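Glutamate receptor 1 (Adineta vaga, PDB 4IO7) probably acts as a glutamate-gated ion channel, of which this chain is the extracellular ligand-binding domain, caught here with phenylalanine in its cleft. Local coordinates at residues S106-M111 with M179-A184; G134-T139 with Y157-R162. All coordinates share one frame; numbering follows the deposited sequence.

Contact 1 of 2, residues S106-M111 with M179-A184; sequences SMRILM and MDIGTA. With PHE (phenylalanine), chain F.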
ATOM      1  N   SER B 106       4.576  -2.809  -8.231  1.00 18.12           N
ATOM      2  CA  SER B 106       5.241  -4.093  -8.463  1.00 17.54           C
ATOM      3  C   SER B 106       6.136  -3.837  -9.655  1.00 21.25           C
ATOM      4  O   SER B 106       6.088  -2.742 -10.216  1.00 19.44           O
ATOM      5  CB  SER B 106       4.212  -5.189  -8.779  1.00 18.72           C
ATOM      6  OG  SER B 106       3.464  -4.884  -9.956  1.00 24.68           O
ATOM      7  N   MET B 107       6.952  -4.824 -10.031  1.00 15.70           N
ATOM      8  CA  MET B 107       7.819  -4.688 -11.184  1.00 14.08           C
ATOM      9  C   MET B 107       7.438  -5.680 -12.250  1.00 16.17           C
ATOM     10  O   MET B 107       6.828  -6.715 -11.958  1.00 18.55           O
ATOM     11  CB  MET B 107       9.282  -4.861 -10.780  1.00 16.52           C
ATOM     12  CG  MET B 107       9.816  -3.673  -9.991  1.00 17.60           C
ATOM     13  SD  MET B 107      11.592  -3.793  -9.742  1.00 23.68           S
ATOM     14  CE  MET B 107      11.594  -4.969  -8.387  1.00 28.77           C
ATOM     15  N   ARG B 108       7.797  -5.354 -13.490  1.00 16.08           N
ATOM     16  CA  ARG B 108       7.695  -6.279 -14.612  1.00 18.25           C
ATOM     17  C   ARG B 108       8.992  -6.293 -15.432  1.00 21.44           C
ATOM     18  O   ARG B 108       9.813  -5.375 -15.367  1.00 16.27           O
ATOM     19  CB  ARG B 108       6.515  -5.922 -15.509  1.00 29.02           C
ATOM     20  CG  ARG B 108       5.162  -6.103 -14.800  1.00 28.52           C
ATOM     21  CD  ARG B 108       4.072  -6.396 -15.735  1.00 36.63           C
ATOM     22  NE  ARG B 108       4.276  -7.622 -16.492  1.00 32.46           N
ATOM     23  CZ  ARG B 108       3.582  -7.899 -17.579  1.00 35.77           C
ATOM     24  NH1 ARG B 108       2.673  -7.027 -17.990  1.00 35.10           N
ATOM     25  NH2 ARG B 108       3.792  -9.021 -18.257  1.00 33.73           N
ATOM     26  N   ILE B 109       9.156  -7.354 -16.209  1.00 17.95           N
ATOM     27  CA  ILE B 109      10.294  -7.497 -17.092  1.00 19.80           C
ATOM     28  C   ILE B 109       9.948  -6.833 -18.406  1.00 21.70           C
ATOM     29  O   ILE B 109       8.889  -7.080 -18.993  1.00 24.59           O
ATOM     30  CB  ILE B 109      10.612  -8.970 -17.366  1.00 19.50           C
ATOM     31  CG1 ILE B 109      10.966  -9.689 -16.069  1.00 23.02           C
ATOM     32  CG2 ILE B 109      11.753  -9.098 -18.368  1.00 20.31           C
ATOM     33  CD1 ILE B 109      10.999 -11.200 -16.228  1.00 25.16           C
ATOM     34  N   LEU B 110      10.857  -5.986 -18.843  1.00 20.34           N
ATOM     35  CA  LEU B 110      10.762  -5.277 -20.113  1.00 27.48           C
ATOM     36  C   LEU B 110      11.710  -5.915 -21.125  1.00 21.30           C
ATOM     37  O   LEU B 110      12.887  -6.190 -20.797  1.00 25.41           O
ATOM     38  CB  LEU B 110      11.198  -3.842 -19.862  1.00 32.01           C
ATOM     39  CG  LEU B 110      11.072  -2.824 -20.982  1.00 40.61           C
ATOM     40  CD1 LEU B 110       9.678  -2.292 -21.018  1.00 34.53           C
ATOM     41  CD2 LEU B 110      12.054  -1.691 -20.759  1.00 46.66           C
ATOM     42  N   MET B 111      11.229  -6.159 -22.347  1.00 22.68           N
ATOM     43  CA  MET B 111      12.090  -6.661 -23.398  1.00 24.25           C
ATOM     44  C   MET B 111      11.690  -6.151 -24.786  1.00 27.33           C
ATOM     45  O   MET B 111      10.600  -5.627 -24.969  1.00 30.78           O
ATOM     46  CB  MET B 111      12.096  -8.199 -23.401  1.00 25.10           C
ATOM     47  CG  MET B 111      10.795  -8.777 -23.868  1.00 27.34           C
ATOM     48  SD  MET B 111      10.773 -10.569 -23.816  1.00 29.61           S
ATOM     49  CE  MET B 111       9.327 -10.960 -24.795  1.00 31.16           C
ATOM     50  N   MET B 179      11.354  -2.699 -14.585  1.00 22.65           N
ATOM     51  CA  MET B 179      10.772  -1.397 -14.297  1.00 20.29           C
ATOM     52  C   MET B 179       9.569  -1.591 -13.430  1.00 18.54           C
ATOM     53  O   MET B 179       8.902  -2.628 -13.512  1.00 17.79           O
ATOM     54  CB  MET B 179      10.276  -0.699 -15.579  1.00 23.57           C
ATOM     55  CG  MET B 179      11.298   0.139 -16.317  1.00 28.39           C
ATOM     56  SD  MET B 179      10.575   0.973 -17.761  1.00 32.99           S
ATOM     57  CE  MET B 179       9.924   2.470 -16.995  1.00 37.60           C
ATOM     58  N   ASP B 180       9.262  -0.575 -12.629  1.00 17.25           N
ATOM     59  CA  ASP B 180       7.955  -0.472 -11.966  1.00 19.46           C
ATOM     60  C   ASP B 180       6.836  -0.588 -12.986  1.00 18.37           C
ATOM     61  O   ASP B 180       6.970  -0.101 -14.105  1.00 20.34           O
ATOM     62  CB  ASP B 180       7.836   0.877 -11.287  1.00 20.14           C
ATOM     63  CG  ASP B 180       8.898   1.080 -10.214  1.00 20.34           C
ATOM     64  OD1 ASP B 180       9.301   0.087  -9.567  1.00 20.15           O
ATOM     65  OD2 ASP B 180       9.304   2.244 -10.016  1.00 19.11           O
ATOM     66  N   ILE B 181       5.721  -1.202 -12.576  1.00 18.35           N
ATOM     67  CA  ILE B 181       4.673  -1.601 -13.504  1.00 20.60           C
ATOM     68  C   ILE B 181       3.990  -0.400 -14.144  1.00 21.61           C
ATOM     69  O   ILE B 181       3.775  -0.392 -15.359  1.00 22.38           O
ATOM     70  CB  ILE B 181       3.629  -2.529 -12.815  1.00 19.11           C
ATOM     71  CG1 ILE B 181       2.624  -3.069 -13.832  1.00 28.51           C
ATOM     72  CG2 ILE B 181       2.923  -1.825 -11.686  1.00 24.86           C
ATOM     73  CD1 ILE B 181       1.789  -4.240 -13.312  1.00 31.77           C
ATOM     74  N   GLY B 182       3.694   0.629 -13.354  1.00 20.27           N
ATOM     75  CA  GLY B 182       3.037   1.817 -13.899  1.00 25.67           C
ATOM     76  C   GLY B 182       3.825   2.470 -15.027  1.00 21.09           C
ATOM     77  O   GLY B 182       3.281   2.744 -16.125  1.00 22.99           O
ATOM     78  N   THR B 183       5.104   2.749 -14.781  1.00 22.42           N
ATOM     79  CA  THR B 183       5.915   3.399 -15.815  1.00 24.07           C
ATOM     80  C   THR B 183       6.270   2.428 -16.937  1.00 25.93           C
ATOM     81  O   THR B 183       6.422   2.836 -18.094  1.00 23.42           O
ATOM     82  CB  THR B 183       7.181   4.033 -15.242  1.00 25.63           C
ATOM     83  OG1 THR B 183       7.826   3.109 -14.374  1.00 22.12           O
ATOM     84  CG2 THR B 183       6.840   5.283 -14.426  1.00 21.05           C
ATOM     85  N   ALA B 184       6.367   1.141 -16.611  1.00 23.90           N
ATOM     86  CA  ALA B 184       6.688   0.122 -17.614  1.00 22.30           C
ATOM     87  C   ALA B 184       5.553  -0.010 -18.622  1.00 22.76           C
ATOM     88  O   ALA B 184       5.773  -0.088 -19.840  1.00 24.34           O
ATOM     89  CB  ALA B 184       6.958  -1.227 -16.941  1.00 24.46           C
TER
HETATM   90  N   PHE F 301      10.727   2.951  -7.775  1.00 13.32           N
HETATM   91  CA  PHE F 301      12.180   2.709  -7.957  1.00 16.34           C
HETATM   92  C   PHE F 301      12.922   3.022  -6.674  1.00 14.35           C
HETATM   93  O   PHE F 301      12.421   3.768  -5.818  1.00 12.94           O
HETATM   94  CB  PHE F 301      12.781   3.597  -9.036  1.00 18.69           C
HETATM   95  CG  PHE F 301      12.395   3.218 -10.431  1.00 26.71           C
HETATM   96  CD1 PHE F 301      13.000   2.134 -11.067  1.00 24.00           C
HETATM   97  CD2 PHE F 301      11.441   3.981 -11.134  1.00 30.29           C
HETATM   98  CE1 PHE F 301      12.652   1.791 -12.393  1.00 30.36           C
HETATM   99  CE2 PHE F 301      11.076   3.657 -12.449  1.00 30.41           C
HETATM  100  CZ  PHE F 301      11.667   2.556 -13.077  1.00 38.75           C
HETATM  101  OXT PHE F 301      14.080   2.589  -6.564  1.00 13.50           O
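The ligand-binding cleft of this two-lobed domain is floored in part by an antiparallel strand pair whose second member turns straight into helix 181-190. Here Arg108 and Met179 form a hydrogen-bonded pair: Arg108 N gives a nearly straight bond (166°) to Met179 O at 2.9 Å, and Met179 N returns one to Arg108 O at 3.2 Å. One step on, Met107 and Asp180 form a non-hydrogen-bonded pair, and the strands close to 4.3 Å between Met107 CA and Asp180 CA. The last bond comes from the first helical residue, with Ile181 N donating to Ser106 O at 2.8 Å. This bond is bent to 141°, as fits a chain already turning into the helix.

Asp180 takes the ligand's amino group. Its first torsion sets CG beside the backbone N, which lets OD2 accept a bond from the phenylalanine ligand's N at 2.7 Å and leaves OD1 near Met107; an acidic residue suits an amino group that is probably protonated. OD1 is gripped by Asn105, a second-shell amide that helps fix the carboxylate's rotation. The Met107 side chain crosses it obliquely, its CG 3.8 Å from Asp180 OD1, before its end leads away.

Ile181 lies against the strand on its other flank. With CG1 anti to the backbone N (chi1 -174°), the CG1-CD1 arm stands out across the strand between the side chains of Ser106 and Arg108, aslant to the latter, and CD1 meets Arg108 CD at 4.0 Å, so that the arginine serves here through its methylenes. Ser106 OG, beside Ile181 CG2, is hydrogen-bonded to Asp201. Leu110 CD2 meets Met179 SD at 4.3 Å, and the two pack toward helix 162-170, while strands 195-198 and 200-211 continue the sheet beyond 106-111.

Contact 2 of 2, residues G134-T139 with Y157-R162; sequences GIRIGT and YPLKSR. With PHE (phenylalanine), chain F.
Tyr157 opens a short parallel pairing with Gly134, the two strands being joined through helix 140-149 in a beta-alpha-beta unit. Its carbonyl O takes Ile135 N at 3.0 Å and also receives a CA-H...O contact from Gly134, whose lack of a side chain suits the spot because Leu159 CD1 packs at 3.6 Å from Gly134 C. Pro158 has no N-H to offer, but its neighbours supply the strand bonds, and its ring CB rests on Ile137 CG2 at 3.8 Å.

Leu159 bonds at both ends: its N reaches Ile135 O at 2.9 Å from well above the carbonyl plane, and its O accepts Ile137 N at 3.1 Å, this time in the carbonyl plane. Its side chain lies across that of Arg136 at about a right angle, CB to Arg136 CG 3.8 Å, a buried aliphatic surface for the arginine's methylenes.

At Lys160 the chain leaves the strand. Ser161 CA lies over one face of the Arg136 guanidinium, toward its rim, 3.8 Å from NE; Ser161 OG caps helix 162-170 at Glu164 N. Arg162 sends its guanidinium away, to Val18 O in the opposite lobe.

The bend at chi3 (76°) brings Arg136 back over this turn, where NE donates to a water at 2.8 Å. The water donates to Ile137 O and, weakly, to Lys160 O, linking the two segments only loosely; in plane at the guanidinium's edge, it probably helps to orient that group. Arg136 contacts L-glutamate in this protein, consistent with a positive group prepared for an acidic ligand side chain, which phenylalanine lacks.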
ATOM      1  N   GLY B 134      19.798  -5.521 -18.044  1.00 25.33           N
ATOM      2  CA  GLY B 134      20.022  -4.145 -17.636  1.00 21.95           C
ATOM      3  C   GLY B 134      19.298  -3.777 -16.358  1.00 20.82           C
ATOM      4  O   GLY B 134      18.083  -3.969 -16.235  1.00 20.62           O
ATOM      5  N   ILE B 135      20.051  -3.261 -15.388  1.00 22.26           N
ATOM      6  CA  ILE B 135      19.493  -2.884 -14.096  1.00 20.79           C
ATOM      7  C   ILE B 135      19.843  -1.430 -13.770  1.00 18.83           C
ATOM      8  O   ILE B 135      21.013  -1.042 -13.834  1.00 20.27           O
ATOM      9  CB  ILE B 135      20.057  -3.767 -12.976  1.00 24.46           C
ATOM     10  CG1 ILE B 135      19.604  -5.230 -13.147  1.00 20.84           C
ATOM     11  CG2 ILE B 135      19.622  -3.210 -11.608  1.00 21.44           C
ATOM     12  CD1 ILE B 135      18.110  -5.444 -13.007  1.00 17.49           C
ATOM     13  N   ARG B 136      18.833  -0.637 -13.429  1.00 18.41           N
ATOM     14  CA  ARG B 136      19.087   0.759 -13.090  1.00 29.92           C
ATOM     15  C   ARG B 136      19.663   0.820 -11.697  1.00 24.40           C
ATOM     16  O   ARG B 136      19.055   0.367 -10.755  1.00 18.78           O
ATOM     17  CB  ARG B 136      17.827   1.617 -13.209  1.00 32.87           C
ATOM     18  CG  ARG B 136      17.889   2.475 -14.460  1.00 49.41           C
ATOM     19  CD  ARG B 136      17.060   3.690 -14.353  1.00 45.27           C
ATOM     20  NE  ARG B 136      17.636   4.741 -13.518  1.00 47.42           N
ATOM     21  CZ  ARG B 136      16.955   5.836 -13.200  1.00 40.55           C
ATOM     22  NH1 ARG B 136      15.731   5.951 -13.657  1.00 25.09           N
ATOM     23  NH2 ARG B 136      17.471   6.801 -12.438  1.00 42.19           N
ATOM     24  N   ILE B 137      20.892   1.288 -11.598  1.00 26.77           N
ATOM     25  CA  ILE B 137      21.599   1.307 -10.328  1.00 25.56           C
ATOM     26  C   ILE B 137      20.977   2.278  -9.347  1.00 21.63           C
ATOM     27  O   ILE B 137      20.413   3.314  -9.729  1.00 22.65           O
ATOM     28  CB  ILE B 137      23.041   1.737 -10.522  1.00 28.85           C
ATOM     29  CG1 ILE B 137      23.066   3.193 -11.021  1.00 34.26           C
ATOM     30  CG2 ILE B 137      23.723   0.802 -11.500  1.00 29.76           C
ATOM     31  CD1 ILE B 137      24.446   3.689 -11.420  1.00 45.12           C
ATOM     32  N   GLY B 138      21.063   1.934  -8.069  1.00 19.22           N
ATOM     33  CA  GLY B 138      20.481   2.739  -7.013  1.00 18.88           C
ATOM     34  C   GLY B 138      18.954   2.728  -7.021  1.00 20.15           C
ATOM     35  O   GLY B 138      18.333   3.739  -6.761  1.00 18.91           O
ATOM     36  N   THR B 139      18.370   1.565  -7.274  1.00 19.25           N
ATOM     37  CA  THR B 139      16.939   1.406  -7.303  1.00 18.35           C
ATOM     38  C   THR B 139      16.543   0.114  -6.656  1.00 23.20           C
ATOM     39  O   THR B 139      17.350  -0.782  -6.465  1.00 21.16           O
ATOM     40  CB  THR B 139      16.370   1.357  -8.743  1.00 19.24           C
ATOM     41  OG1 THR B 139      16.875   0.207  -9.438  1.00 19.45           O
ATOM     42  CG2 THR B 139      16.749   2.587  -9.497  1.00 17.72           C
ATOM     43  N   TYR B 157      24.152  -5.518 -16.395  1.00 26.38           N
ATOM     44  CA  TYR B 157      24.609  -4.366 -17.151  1.00 29.75           C
ATOM     45  C   TYR B 157      24.031  -3.090 -16.525  1.00 29.52           C
ATOM     46  O   TYR B 157      22.809  -2.910 -16.513  1.00 25.43           O
ATOM     47  CB  TYR B 157      24.170  -4.494 -18.610  1.00 27.35           C
ATOM     48  CG  TYR B 157      24.706  -3.402 -19.501  1.00 31.26           C
ATOM     49  CD1 TYR B 157      24.036  -2.201 -19.635  1.00 31.78           C
ATOM     50  CD2 TYR B 157      25.884  -3.580 -20.226  1.00 42.55           C
ATOM     51  CE1 TYR B 157      24.526  -1.189 -20.449  1.00 39.10           C
ATOM     52  CE2 TYR B 157      26.379  -2.575 -21.047  1.00 47.38           C
ATOM     53  CZ  TYR B 157      25.692  -1.381 -21.153  1.00 46.67           C
ATOM     54  OH  TYR B 157      26.158  -0.363 -21.957  1.00 44.10           O
ATOM     55  N   PRO B 158      24.896  -2.203 -15.990  1.00 31.85           N
ATOM     56  CA  PRO B 158      24.369  -1.053 -15.224  1.00 23.46           C
ATOM     57  C   PRO B 158      23.734   0.054 -16.080  1.00 29.50           C
ATOM     58  O   PRO B 158      24.220   0.354 -17.180  1.00 36.22           O
ATOM     59  CB  PRO B 158      25.613  -0.516 -14.505  1.00 40.55           C
ATOM     60  CG  PRO B 158      26.757  -0.926 -15.375  1.00 43.45           C
ATOM     61  CD  PRO B 158      26.368  -2.259 -15.957  1.00 39.98           C
ATOM     62  N   LEU B 159      22.671   0.674 -15.568  1.00 31.46           N
ATOM     63  CA  LEU B 159      22.006   1.748 -16.302  1.00 35.14           C
ATOM     64  C   LEU B 159      21.823   2.975 -15.418  1.00 36.58           C
ATOM     65  O   LEU B 159      21.463   2.837 -14.262  1.00 29.43           O
ATOM     66  CB  LEU B 159      20.635   1.278 -16.770  1.00 22.90           C
ATOM     67  CG  LEU B 159      20.546   0.000 -17.595  1.00 28.08           C
ATOM     68  CD1 LEU B 159      19.075  -0.409 -17.667  1.00 25.94           C
ATOM     69  CD2 LEU B 159      21.162   0.229 -18.991  1.00 31.19           C
ATOM     70  N   LYS B 160      22.025   4.175 -15.965  1.00 34.24           N
ATOM     71  CA  LYS B 160      21.964   5.398 -15.154  1.00 34.12           C
ATOM     72  C   LYS B 160      20.689   6.233 -15.344  1.00 42.76           C
ATOM     73  O   LYS B 160      20.439   7.187 -14.591  1.00 42.16           O
ATOM     74  CB  LYS B 160      23.177   6.277 -15.438  1.00 38.17           C
ATOM     75  CG  LYS B 160      24.515   5.576 -15.240  1.00 48.86           C
ATOM     76  CD  LYS B 160      25.664   6.380 -15.857  1.00 60.84           C
ATOM     77  CE  LYS B 160      26.937   5.540 -15.981  1.00 65.55           C
ATOM     78  NZ  LYS B 160      27.951   6.150 -16.892  1.00 72.65           N
ATOM     79  N   SER B 161      19.885   5.884 -16.343  1.00 31.65           N
ATOM     80  CA  SER B 161      18.674   6.638 -16.614  1.00 32.43           C
ATOM     81  C   SER B 161      17.795   5.769 -17.468  1.00 35.82           C
ATOM     82  O   SER B 161      18.276   4.782 -18.042  1.00 28.60           O
ATOM     83  CB  SER B 161      18.998   7.909 -17.396  1.00 38.82           C
ATOM     84  OG  SER B 161      19.371   7.533 -18.705  1.00 36.80           O
ATOM     85  N   ARG B 162      16.524   6.156 -17.571  1.00 34.17           N
ATOM     86  CA  ARG B 162      15.597   5.480 -18.458  1.00 37.13           C
ATOM     87  C   ARG B 162      16.050   5.594 -19.915  1.00 37.20           C
ATOM     88  O   ARG B 162      15.753   4.724 -20.736  1.00 32.87           O
ATOM     89  CB  ARG B 162      14.181   6.061 -18.306  1.00 38.53           C
ATOM     90  CG  ARG B 162      13.155   5.296 -19.148  1.00 50.37           C
ATOM     91  CD  ARG B 162      11.764   5.872 -19.073  1.00 55.09           C
ATOM     92  NE  ARG B 162      11.242   5.983 -17.709  1.00 47.34           N
ATOM     93  CZ  ARG B 162       9.972   6.270 -17.448  1.00 34.52           C
ATOM     94  NH1 ARG B 162       9.129   6.432 -18.456  1.00 36.39           N
ATOM     95  NH2 ARG B 162       9.541   6.372 -16.193  1.00 27.40           N
TER
HETATM   96  N   PHE F 301      10.727   2.951  -7.775  1.00 13.32           N
HETATM   97  CA  PHE F 301      12.180   2.709  -7.957  1.00 16.34           C
HETATM   98  C   PHE F 301      12.922   3.022  -6.674  1.00 14.35           C
HETATM   99  O   PHE F 301      12.421   3.768  -5.818  1.00 12.94           O
HETATM  100  CB  PHE F 301      12.781   3.597  -9.036  1.00 18.69           C
HETATM  101  CG  PHE F 301      12.395   3.218 -10.431  1.00 26.71           C
HETATM  102  CD1 PHE F 301      13.000   2.134 -11.067  1.00 24.00           C
HETATM  103  CD2 PHE F 301      11.441   3.981 -11.134  1.00 30.29           C
HETATM  104  CE1 PHE F 301      12.652   1.791 -12.393  1.00 30.36           C
HETATM  105  CE2 PHE F 301      11.076   3.657 -12.449  1.00 30.41           C
HETATM  106  CZ  PHE F 301      11.667   2.556 -13.077  1.00 38.75           C
HETATM  107  OXT PHE F 301      14.080   2.589  -6.564  1.00 13.50           O
HETATM  108  O   HOH W   1      19.950   5.132 -11.965  1.00 34.59           O

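Overall arrangement
Both contacts belong to one lobe and share a mixed sheet, in which strands 176-180 and 133-136 are neighbours; their centres lie 13 Å apart. Along the chain, contact 2 falls between the two segments of contact 1. Arg162 of contact 2 packs on contact 1, its NE 3.8 Å from Met179 CE and its NH2 3.4 Å from Thr183 CG2. The bound phenylalanine meets both: contact 1 takes its amino group through Asp180, whereas contact 2 brings Thr139 CA to 3.2 Å from the ligand's OXT, next to Ala140, which bonds the ligand through its N. Arg92, Asp85 and Thr87 also hydrogen-bond to the ligand.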